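Local coordinates for Serine/threonine-protein kinase BRSK1 (Mus musculus, PDB 5IRI) that phosphorylates serine and threonine residues of target proteins and is probably held in check by its own C-terminal region, which carries a kinase-associated-1 domain, at residues 16-21 and 110-115; 25-30 and 75-80; 33-38 and 44-49. One frame throughout, in Å; residues are numbered along the deposited sequence.

Interaction 1: 16-21 and 110-115; sequences EQIFLV and RRFKRV
The C-terminal helix of the KA1 domain, 109-124, lies against strand 17-22, and Ile18 meets Phe112 and Lys113 near the first turns of that helix. The contact is apolar. No hydrogen bond crosses it.

Ile18 is the main strand residue. Its CB points at the helix. CG1 sits beside the backbone N, with chi1 at -56°, and the chain runs on extended to CD1, with chi2 at -171°. This carries the methyl group forward to the lysine. Ile18 CD1 lies 3.7 Å from Lys113 CG and 3.9 Å from Lys113 CE. Ile18 runs across the lysine chain and its end methyl rests on the aliphatic carbons. The lysine chain is bent in its middle, which brings CG and CE to the same methyl. Its charged end has a different role: NZ forms a salt bridge with Glu117, one turn further along the helix.

Phe112 turns its ring toward the strand. Ile18 CG1 is 4.1 Å from Phe112 CE2, and the two side chains lie side by side, pointing opposite ways. The same ring atom, Phe112 CE2, is also 4.1 Å from Glu16 O. Both partners come at the ring obliquely.

Strand 98-106 pairs with strand 17-22 through backbone bonds, and its Leu104 also touches Phe112. Further along helix 109-124, Val116 and Gln120 continue the cover over Ile18. Gln120 and Leu123 then reach Leu20.

Interaction 2: 25-30 and 75-80; sequences KPLSSI and VDISSS
Ile77 of strand 71-79 meets Leu27 and Ile30 of the first turn of helix 27-40. These three residues carry the contact, and it is wholly apolar.

The strand segment starts at Val75. This residue looks to later turns of the same helix, where it touches Ile34 and Phe38. Asp76 follows and is partly exposed. Its OD2 accepts a hydrogen bond from Gln74 NE2.

Ile77 comes next, with CB directed at the helix. Its two branches divide the work. CG2 is anti to the backbone N and lies 4.0 Å from Leu27 CD1. CG1 takes the place beside the N, with chi1 at -46°, and carries CD1 on to Ile30. There Ile77 CD1 is 3.9 Å from Ile30 CG2. The same methyl of Ile30 is also 4.2 Å from Ile77 CG2, so Ile30 CG2 meets both ends of the Ile77 side chain. Ile30 and Ile77 overlap flank to flank, each reaching toward the other's backbone. Leu27 does not aim its CB straight at the strand; its chain bends so that CD1 comes to Ile77 at a slant.

Ser78 points its CB away from the helix. Its OG makes a weak hydrogen bond to Ser79 O. Ser79 touches Tyr98, and Ser80 OG is hydrogen-bonded to Ile97 N, so this end of the segment is tied to the neighbouring strand 98-106 and the residue before it.

On the helix side, Pro26 stands at the N-cap position, and Ile30 N is hydrogen-bonded to Pro26 O at 3.1 Å. Two helices, here 27-40 and 109-124, packed on one face of an antiparallel sheet are characteristic of the KA1 fold, and this contact sets the start of the first on the sheet.

Interaction 3: 33-38 and 44-49; sequences DIVHAF and LSHSVL
Phe38 of helix 27-40 packs against Leu44 and His46 of strand 44-50, the strand that follows directly in the chain. CB comes first. Phe38 CB lies 3.4 Å from His46 ND1 and 3.7 Å from Leu44 CD2. CG sits beside the backbone N, with chi1 at -75°, and the ring then has Leu44 near its CD1 side and His46 near its CD2 side.

One ortho carbon serves each partner. Phe38 CD1 is 3.5 Å from Leu44 CD2, a methyl that also lies near Phe38 O. Phe38 CD2 is 3.4 Å from His46 CG. It stands over one face of the imidazole, offset toward the rim. Phe38 CE2 still reaches His46 CB, at 4.0 Å. At the tip, Phe38 CZ meets Val75 CG2 of strand 71-79.

The two rings are oblique, with planes at 35° and centroids 4.8 Å apart. His46 also has Val35 near it, with Val35 CG2 at 4.2 Å from His46 NE2. Ile34 O lies over one face of the Phe38 ring.

The axes of 33-38 and 44-49 make 142° and come within 9.2 Å; five residues join the two segments. Strand 44-50 is outermost in the sheet within this chain and pairs with strand 53-58. Helix 109-124 adds Ile119 against Phe38 and Val115 against Leu44.

The three contacts lie between two helices and one antiparallel sheet. Interaction 1 sets helix 109-124 on strand 17-22. Interactions 2 and 3 both use helix 27-40, its start and its later turns. Their centres are about 14 Å apart, and Ile77 CD1 touches Ile34 CD1 at 3.8 Å between them. Interactions 1 and 3 lie on opposite sides of the chain's centre, about 15 Å apart between centres, yet Val115 CG1 is 3.6 Å from Leu44 CD1. Interactions 1 and 2 are about 17 Å apart between centres. Along the chain, interaction 3 lies inside the loop closed by interaction 2, which lies inside the loop closed by interaction 1.

Interaction 1: 16-21 and 110-115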
loop_
_atom_site.group_PDB
_atom_site.type_symbol
_atom_site.label_atom_id
_atom_site.label_comp_id
_atom_site.label_asym_id
_atom_site.label_seq_id
_atom_site.Cartn_x
_atom_site.Cartn_y
_atom_site.Cartn_z
ATOM N N GLU A 16 0.909 -9.362 -8.548
ATOM C CA GLU A 16 2.065 -8.841 -7.819
ATOM C C GLU A 16 2.067 -7.313 -7.837
ATOM O O GLU A 16 2.948 -6.675 -7.248
ATOM C CB GLU A 16 3.368 -9.415 -8.396
ATOM C CG GLU A 16 3.232 -10.871 -8.877
ATOM C CD GLU A 16 4.153 -11.848 -8.168
ATOM O OE1 GLU A 16 5.385 -11.790 -8.390
ATOM O OE2 GLU A 16 3.641 -12.679 -7.383
ATOM N N GLN A 17 1.082 -6.725 -8.514
ATOM C CA GLN A 17 0.788 -5.302 -8.458
ATOM C C GLN A 17 -0.708 -5.114 -8.251
ATOM O O GLN A 17 -1.523 -5.795 -8.878
ATOM C CB GLN A 17 1.233 -4.583 -9.732
ATOM C CG GLN A 17 2.673 -4.100 -9.702
ATOM C CD GLN A 17 3.038 -3.208 -10.890
ATOM O OE1 GLN A 17 2.502 -3.356 -11.989
ATOM N NE2 GLN A 17 3.961 -2.277 -10.669
ATOM N N ILE A 18 -1.065 -4.196 -7.362
ATOM C CA ILE A 18 -2.448 -3.807 -7.136
ATOM C C ILE A 18 -2.538 -2.307 -7.359
ATOM O O ILE A 18 -1.666 -1.560 -6.904
ATOM C CB ILE A 18 -2.908 -4.182 -5.723
ATOM C CG1 ILE A 18 -2.703 -5.674 -5.488
ATOM C CG2 ILE A 18 -4.345 -3.781 -5.512
ATOM C CD1 ILE A 18 -3.323 -6.151 -4.217
ATOM N N PHE A 19 -3.559 -1.862 -8.075
ATOM C CA PHE A 19 -3.692 -0.444 -8.341
ATOM C C PHE A 19 -4.960 0.088 -7.704
ATOM O O PHE A 19 -5.946 -0.631 -7.538
ATOM C CB PHE A 19 -3.708 -0.140 -9.825
ATOM C CG PHE A 19 -2.507 -0.629 -10.554
ATOM C CD1 PHE A 19 -2.400 -1.953 -10.915
ATOM C CD2 PHE A 19 -1.484 0.223 -10.887
ATOM C CE1 PHE A 19 -1.295 -2.415 -11.593
ATOM C CE2 PHE A 19 -0.384 -0.241 -11.569
ATOM C CZ PHE A 19 -0.293 -1.556 -11.920
ATOM N N LEU A 20 -4.910 1.358 -7.340
ATOM C CA LEU A 20 -6.065 2.081 -6.836
ATOM C C LEU A 20 -6.124 3.411 -7.578
ATOM O O LEU A 20 -5.144 4.160 -7.587
ATOM C CB LEU A 20 -5.950 2.272 -5.325
ATOM C CG LEU A 20 -7.088 3.017 -4.648
ATOM C CD1 LEU A 20 -8.411 2.451 -5.114
ATOM C CD2 LEU A 20 -6.965 2.893 -3.139
ATOM N N VAL A 21 -7.239 3.688 -8.250
ATOM C CA VAL A 21 -7.417 4.926 -9.010
ATOM C C VAL A 21 -8.455 5.782 -8.299
ATOM O O VAL A 21 -9.497 5.273 -7.867
ATOM C CB VAL A 21 -7.824 4.641 -10.467
ATOM C CG1 VAL A 21 -8.024 5.934 -11.233
ATOM C CG2 VAL A 21 -6.773 3.809 -11.136
ATOM N N ARG A 110 -0.496 -13.697 -0.532
ATOM C CA ARG A 110 -1.820 -13.561 0.062
ATOM C C ARG A 110 -1.838 -12.516 1.174
ATOM O O ARG A 110 -2.771 -11.705 1.256
ATOM C CB ARG A 110 -2.315 -14.920 0.561
ATOM C CG ARG A 110 -2.828 -15.812 -0.575
ATOM C CD ARG A 110 -3.833 -15.050 -1.459
ATOM N NE ARG A 110 -4.236 -15.764 -2.675
ATOM C CZ ARG A 110 -3.812 -15.465 -3.903
ATOM N NH1 ARG A 110 -2.954 -14.467 -4.094
ATOM N NH2 ARG A 110 -4.246 -16.167 -4.947
ATOM N N ARG A 111 -0.833 -12.513 2.055
ATOM C CA ARG A 111 -0.858 -11.470 3.071
ATOM C C ARG A 111 -0.528 -10.108 2.485
ATOM O O ARG A 111 -0.822 -9.087 3.109
ATOM C CB ARG A 111 0.078 -11.787 4.229
ATOM C CG ARG A 111 -0.430 -11.140 5.496
ATOM C CD ARG A 111 0.006 -11.858 6.754
ATOM N NE ARG A 111 -0.448 -13.238 6.840
ATOM C CZ ARG A 111 -0.226 -14.021 7.892
ATOM N NH1 ARG A 111 0.435 -13.547 8.946
ATOM N NH2 ARG A 111 -0.672 -15.275 7.892
ATOM N N PHE A 112 0.050 -10.075 1.287
ATOM C CA PHE A 112 0.194 -8.815 0.575
ATOM C C PHE A 112 -1.157 -8.171 0.323
ATOM O O PHE A 112 -1.339 -6.982 0.606
ATOM C CB PHE A 112 0.944 -9.060 -0.730
ATOM C CG PHE A 112 1.059 -7.856 -1.609
ATOM C CD1 PHE A 112 1.537 -6.665 -1.122
ATOM C CD2 PHE A 112 0.721 -7.928 -2.947
ATOM C CE1 PHE A 112 1.646 -5.560 -1.952
ATOM C CE2 PHE A 112 0.840 -6.832 -3.777
ATOM C CZ PHE A 112 1.295 -5.653 -3.280
ATOM N N LYS A 113 -2.131 -8.957 -0.168
ATOM C CA LYS A 113 -3.455 -8.424 -0.493
ATOM C C LYS A 113 -4.186 -7.901 0.740
ATOM O O LYS A 113 -4.851 -6.866 0.661
ATOM C CB LYS A 113 -4.297 -9.483 -1.205
ATOM C CG LYS A 113 -4.890 -9.018 -2.548
ATOM C CD LYS A 113 -6.422 -8.812 -2.502
ATOM C CE LYS A 113 -6.887 -7.499 -3.181
ATOM N NZ LYS A 113 -8.336 -7.191 -2.935
ATOM N N ARG A 114 -4.075 -8.586 1.889
ATOM C CA ARG A 114 -4.763 -8.121 3.101
ATOM C C ARG A 114 -4.201 -6.793 3.598
ATOM O O ARG A 114 -4.955 -5.924 4.053
ATOM C CB ARG A 114 -4.654 -9.146 4.235
ATOM C CG ARG A 114 -5.080 -10.566 3.932
ATOM C CD ARG A 114 -6.519 -10.646 3.458
ATOM N NE ARG A 114 -6.556 -11.017 2.049
ATOM C CZ ARG A 114 -6.411 -12.261 1.608
ATOM N NH1 ARG A 114 -6.441 -12.519 0.304
ATOM N NH2 ARG A 114 -6.235 -13.251 2.475
ATOM N N VAL A 115 -2.875 -6.649 3.590
ATOM C CA VAL A 115 -2.259 -5.378 3.956
ATOM C C VAL A 115 -2.717 -4.283 3.006
ATOM O O VAL A 115 -3.113 -3.190 3.429
ATOM C CB VAL A 115 -0.730 -5.506 3.947
ATOM C CG1 VAL A 115 -0.109 -4.179 4.288
ATOM C CG2 VAL A 115 -0.281 -6.580 4.911
#

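Interaction 2: 25-30 and 75-80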
loop_
_atom_site.group_PDB
_atom_site.type_symbol
_atom_site.label_atom_id
_atom_site.label_comp_id
_atom_site.label_asym_id
_atom_site.label_seq_id
_atom_site.Cartn_x
_atom_site.Cartn_y
_atom_site.Cartn_z
ATOM N N LYS A 25 -9.410 13.147 -4.785
ATOM C CA LYS A 25 -8.745 13.238 -3.504
ATOM C C LYS A 25 -7.401 13.919 -3.691
ATOM O O LYS A 25 -6.574 13.414 -4.465
ATOM C CB LYS A 25 -8.567 11.848 -2.907
ATOM C CG LYS A 25 -8.098 11.865 -1.473
ATOM C CD LYS A 25 -8.138 10.472 -0.885
ATOM C CE LYS A 25 -8.854 10.472 0.458
ATOM N NZ LYS A 25 -10.155 9.749 0.406
ATOM N N PRO A 26 -7.139 15.048 -3.027
ATOM C CA PRO A 26 -5.862 15.757 -3.220
ATOM C C PRO A 26 -4.655 14.954 -2.742
ATOM O O PRO A 26 -4.758 14.134 -1.828
ATOM C CB PRO A 26 -6.039 17.038 -2.393
ATOM C CG PRO A 26 -7.239 16.791 -1.512
ATOM C CD PRO A 26 -8.112 15.848 -2.265
ATOM N N LEU A 27 -3.491 15.227 -3.359
ATOM C CA LEU A 27 -2.286 14.426 -3.094
ATOM C C LEU A 27 -1.900 14.435 -1.624
ATOM O O LEU A 27 -1.468 13.406 -1.094
ATOM C CB LEU A 27 -1.100 14.915 -3.926
ATOM C CG LEU A 27 0.291 14.480 -3.421
ATOM C CD1 LEU A 27 0.526 12.982 -3.546
ATOM C CD2 LEU A 27 1.409 15.228 -4.118
ATOM N N SER A 28 -1.992 15.594 -0.964
ATOM C CA SER A 28 -1.749 15.646 0.474
ATOM C C SER A 28 -2.607 14.625 1.206
ATOM O O SER A 28 -2.098 13.860 2.031
ATOM C CB SER A 28 -2.015 17.055 1.009
ATOM O OG SER A 28 -3.319 17.495 0.670
ATOM N N SER A 29 -3.910 14.581 0.888
ATOM C CA SER A 29 -4.832 13.678 1.573
ATOM C C SER A 29 -4.491 12.221 1.324
ATOM O O SER A 29 -4.674 11.384 2.210
ATOM C CB SER A 29 -6.269 13.946 1.131
ATOM O OG SER A 29 -6.654 15.279 1.413
ATOM N N ILE A 30 -4.024 11.892 0.126
ATOM C CA ILE A 30 -3.624 10.519 -0.158
ATOM C C ILE A 30 -2.393 10.157 0.650
ATOM O O ILE A 30 -2.311 9.067 1.223
ATOM C CB ILE A 30 -3.374 10.333 -1.664
ATOM C CG1 ILE A 30 -4.685 10.475 -2.448
ATOM C CG2 ILE A 30 -2.715 8.979 -1.934
ATOM C CD1 ILE A 30 -4.518 10.545 -3.943
ATOM N N VAL A 75 4.909 1.428 -2.418
ATOM C CA VAL A 75 3.715 2.203 -2.722
ATOM C C VAL A 75 4.144 3.433 -3.496
ATOM O O VAL A 75 4.995 4.190 -3.025
ATOM C CB VAL A 75 2.965 2.616 -1.445
ATOM C CG1 VAL A 75 1.760 3.470 -1.795
ATOM C CG2 VAL A 75 2.561 1.400 -0.632
ATOM N N ASP A 76 3.553 3.637 -4.670
ATOM C CA ASP A 76 3.830 4.807 -5.497
ATOM C C ASP A 76 2.534 5.517 -5.832
ATOM O O ASP A 76 1.545 4.872 -6.199
ATOM C CB ASP A 76 4.534 4.418 -6.787
ATOM C CG ASP A 76 5.789 3.628 -6.541
ATOM O OD1 ASP A 76 5.656 2.410 -6.254
ATOM O OD2 ASP A 76 6.891 4.226 -6.616
ATOM N N ILE A 77 2.551 6.839 -5.712
ATOM C CA ILE A 77 1.434 7.702 -6.057
ATOM C C ILE A 77 1.794 8.435 -7.331
ATOM O O ILE A 77 2.912 8.929 -7.459
ATOM C CB ILE A 77 1.142 8.700 -4.930
ATOM C CG1 ILE A 77 1.124 7.991 -3.581
ATOM C CG2 ILE A 77 -0.169 9.409 -5.189
ATOM C CD1 ILE A 77 1.190 8.935 -2.443
ATOM N N SER A 78 0.860 8.502 -8.275
ATOM C CA SER A 78 1.115 9.133 -9.566
ATOM C C SER A 78 -0.103 9.928 -9.996
ATOM O O SER A 78 -1.241 9.494 -9.798
ATOM C CB SER A 78 1.463 8.102 -10.639
ATOM O OG SER A 78 1.610 8.727 -11.901
ATOM N N SER A 79 0.148 11.088 -10.586
ATOM C CA SER A 79 -0.894 11.942 -11.131
ATOM C C SER A 79 -0.981 11.823 -12.658
ATOM O O SER A 79 -0.124 11.236 -13.335
ATOM C CB SER A 79 -0.646 13.397 -10.725
ATOM O OG SER A 79 -1.396 14.284 -11.534
ATOM N N SER A 80 -2.062 12.376 -13.192
ATOM C CA SER A 80 -2.171 12.585 -14.612
ATOM C C SER A 80 -1.623 13.967 -14.940
ATOM O O SER A 80 -0.966 14.140 -15.962
ATOM C CB SER A 80 -3.617 12.452 -15.060
ATOM O OG SER A 80 -4.416 13.429 -14.426
#

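Interaction 3: 33-38 and 44-49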
loop_
_atom_site.group_PDB
_atom_site.type_symbol
_atom_site.label_atom_id
_atom_site.label_comp_id
_atom_site.label_asym_id
_atom_site.label_seq_id
_atom_site.Cartn_x
_atom_site.Cartn_y
_atom_site.Cartn_z
ATOM N N ASP A 33 -3.497 9.666 4.301
ATOM C CA ASP A 33 -4.218 8.409 4.484
ATOM C C ASP A 33 -3.287 7.201 4.464
ATOM O O ASP A 33 -3.434 6.288 5.292
ATOM C CB ASP A 33 -5.281 8.255 3.398
ATOM C CG ASP A 33 -6.536 9.045 3.683
ATOM O OD1 ASP A 33 -6.839 9.334 4.860
ATOM O OD2 ASP A 33 -7.241 9.359 2.708
ATOM N N ILE A 34 -2.347 7.158 3.508
ATOM C CA ILE A 34 -1.424 6.023 3.427
ATOM C C ILE A 34 -0.583 5.924 4.693
ATOM O O ILE A 34 -0.380 4.836 5.245
ATOM C CB ILE A 34 -0.522 6.137 2.189
ATOM C CG1 ILE A 34 -1.331 6.058 0.912
ATOM C CG2 ILE A 34 0.467 5.010 2.178
ATOM C CD1 ILE A 34 -0.493 6.285 -0.290
ATOM N N VAL A 35 -0.060 7.057 5.162
ATOM C CA VAL A 35 0.842 7.018 6.307
ATOM C C VAL A 35 0.086 6.640 7.565
ATOM O O VAL A 35 0.550 5.811 8.352
ATOM C CB VAL A 35 1.573 8.359 6.456
ATOM C CG1 VAL A 35 1.978 8.573 7.884
ATOM C CG2 VAL A 35 2.787 8.395 5.525
ATOM N N HIS A 36 -1.095 7.227 7.765
ATOM C CA HIS A 36 -1.980 6.771 8.831
ATOM C C HIS A 36 -2.136 5.258 8.795
ATOM O O HIS A 36 -2.020 4.590 9.826
ATOM C CB HIS A 36 -3.342 7.463 8.706
ATOM C CG HIS A 36 -4.219 7.333 9.917
ATOM N ND1 HIS A 36 -5.298 6.471 9.973
ATOM C CD2 HIS A 36 -4.190 7.969 11.113
ATOM C CE1 HIS A 36 -5.884 6.573 11.153
ATOM N NE2 HIS A 36 -5.232 7.476 11.864
ATOM N N ALA A 37 -2.370 4.697 7.605
ATOM C CA ALA A 37 -2.547 3.254 7.486
ATOM C C ALA A 37 -1.277 2.503 7.875
ATOM O O ALA A 37 -1.345 1.484 8.576
ATOM C CB ALA A 37 -2.978 2.902 6.063
ATOM N N PHE A 38 -0.111 2.980 7.423
ATOM C CA PHE A 38 1.141 2.326 7.786
ATOM C C PHE A 38 1.277 2.253 9.300
ATOM O O PHE A 38 1.549 1.188 9.870
ATOM C CB PHE A 38 2.323 3.082 7.185
ATOM C CG PHE A 38 2.495 2.872 5.716
ATOM C CD1 PHE A 38 1.936 1.776 5.083
ATOM C CD2 PHE A 38 3.230 3.774 4.960
ATOM C CE1 PHE A 38 2.113 1.587 3.717
ATOM C CE2 PHE A 38 3.405 3.588 3.597
ATOM C CZ PHE A 38 2.852 2.502 2.983
ATOM N N LEU A 44 3.941 -3.411 10.948
ATOM C CA LEU A 44 4.269 -2.791 9.676
ATOM C C LEU A 44 5.050 -1.518 9.960
ATOM O O LEU A 44 4.559 -0.610 10.645
ATOM C CB LEU A 44 3.017 -2.508 8.846
ATOM C CG LEU A 44 3.327 -1.995 7.433
ATOM C CD1 LEU A 44 2.371 -2.573 6.411
ATOM C CD2 LEU A 44 3.297 -0.479 7.384
ATOM N N SER A 45 6.276 -1.487 9.471
ATOM C CA SER A 45 7.127 -0.313 9.502
ATOM C C SER A 45 7.385 0.133 8.074
ATOM O O SER A 45 7.401 -0.684 7.150
ATOM C CB SER A 45 8.427 -0.630 10.210
ATOM O OG SER A 45 8.553 -2.038 10.331
ATOM N N HIS A 46 7.563 1.433 7.882
ATOM C CA HIS A 46 7.733 1.951 6.540
ATOM C C HIS A 46 8.887 2.938 6.476
ATOM O O HIS A 46 9.449 3.352 7.491
ATOM C CB HIS A 46 6.449 2.599 6.044
ATOM C CG HIS A 46 6.144 3.910 6.688
ATOM N ND1 HIS A 46 5.514 4.013 7.909
ATOM C CD2 HIS A 46 6.346 5.180 6.263
ATOM C CE1 HIS A 46 5.346 5.288 8.209
ATOM N NE2 HIS A 46 5.843 6.016 7.225
ATOM N N SER A 47 9.236 3.308 5.249
ATOM C CA SER A 47 10.245 4.316 4.990
ATOM C C SER A 47 9.765 5.192 3.845
ATOM O O SER A 47 8.912 4.787 3.052
ATOM C CB SER A 47 11.587 3.681 4.644
ATOM O OG SER A 47 11.423 2.708 3.627
ATOM N N VAL A 48 10.324 6.401 3.762
ATOM C CA VAL A 48 9.976 7.369 2.726
ATOM C C VAL A 48 11.034 7.315 1.636
ATOM O O VAL A 48 12.210 7.600 1.884
ATOM C CB VAL A 48 9.857 8.789 3.295
ATOM C CG1 VAL A 48 9.642 9.779 2.172
ATOM C CG2 VAL A 48 8.759 8.861 4.291
ATOM N N LEU A 49 10.616 6.975 0.424
ATOM C CA LEU A 49 11.519 6.883 -0.714
ATOM C C LEU A 49 11.602 8.179 -1.498
ATOM O O LEU A 49 12.608 8.433 -2.171
ATOM C CB LEU A 49 11.048 5.768 -1.631
ATOM C CG LEU A 49 12.003 5.176 -2.633
ATOM C CD1 LEU A 49 13.412 5.089 -2.054
ATOM C CD2 LEU A 49 11.434 3.799 -2.951
#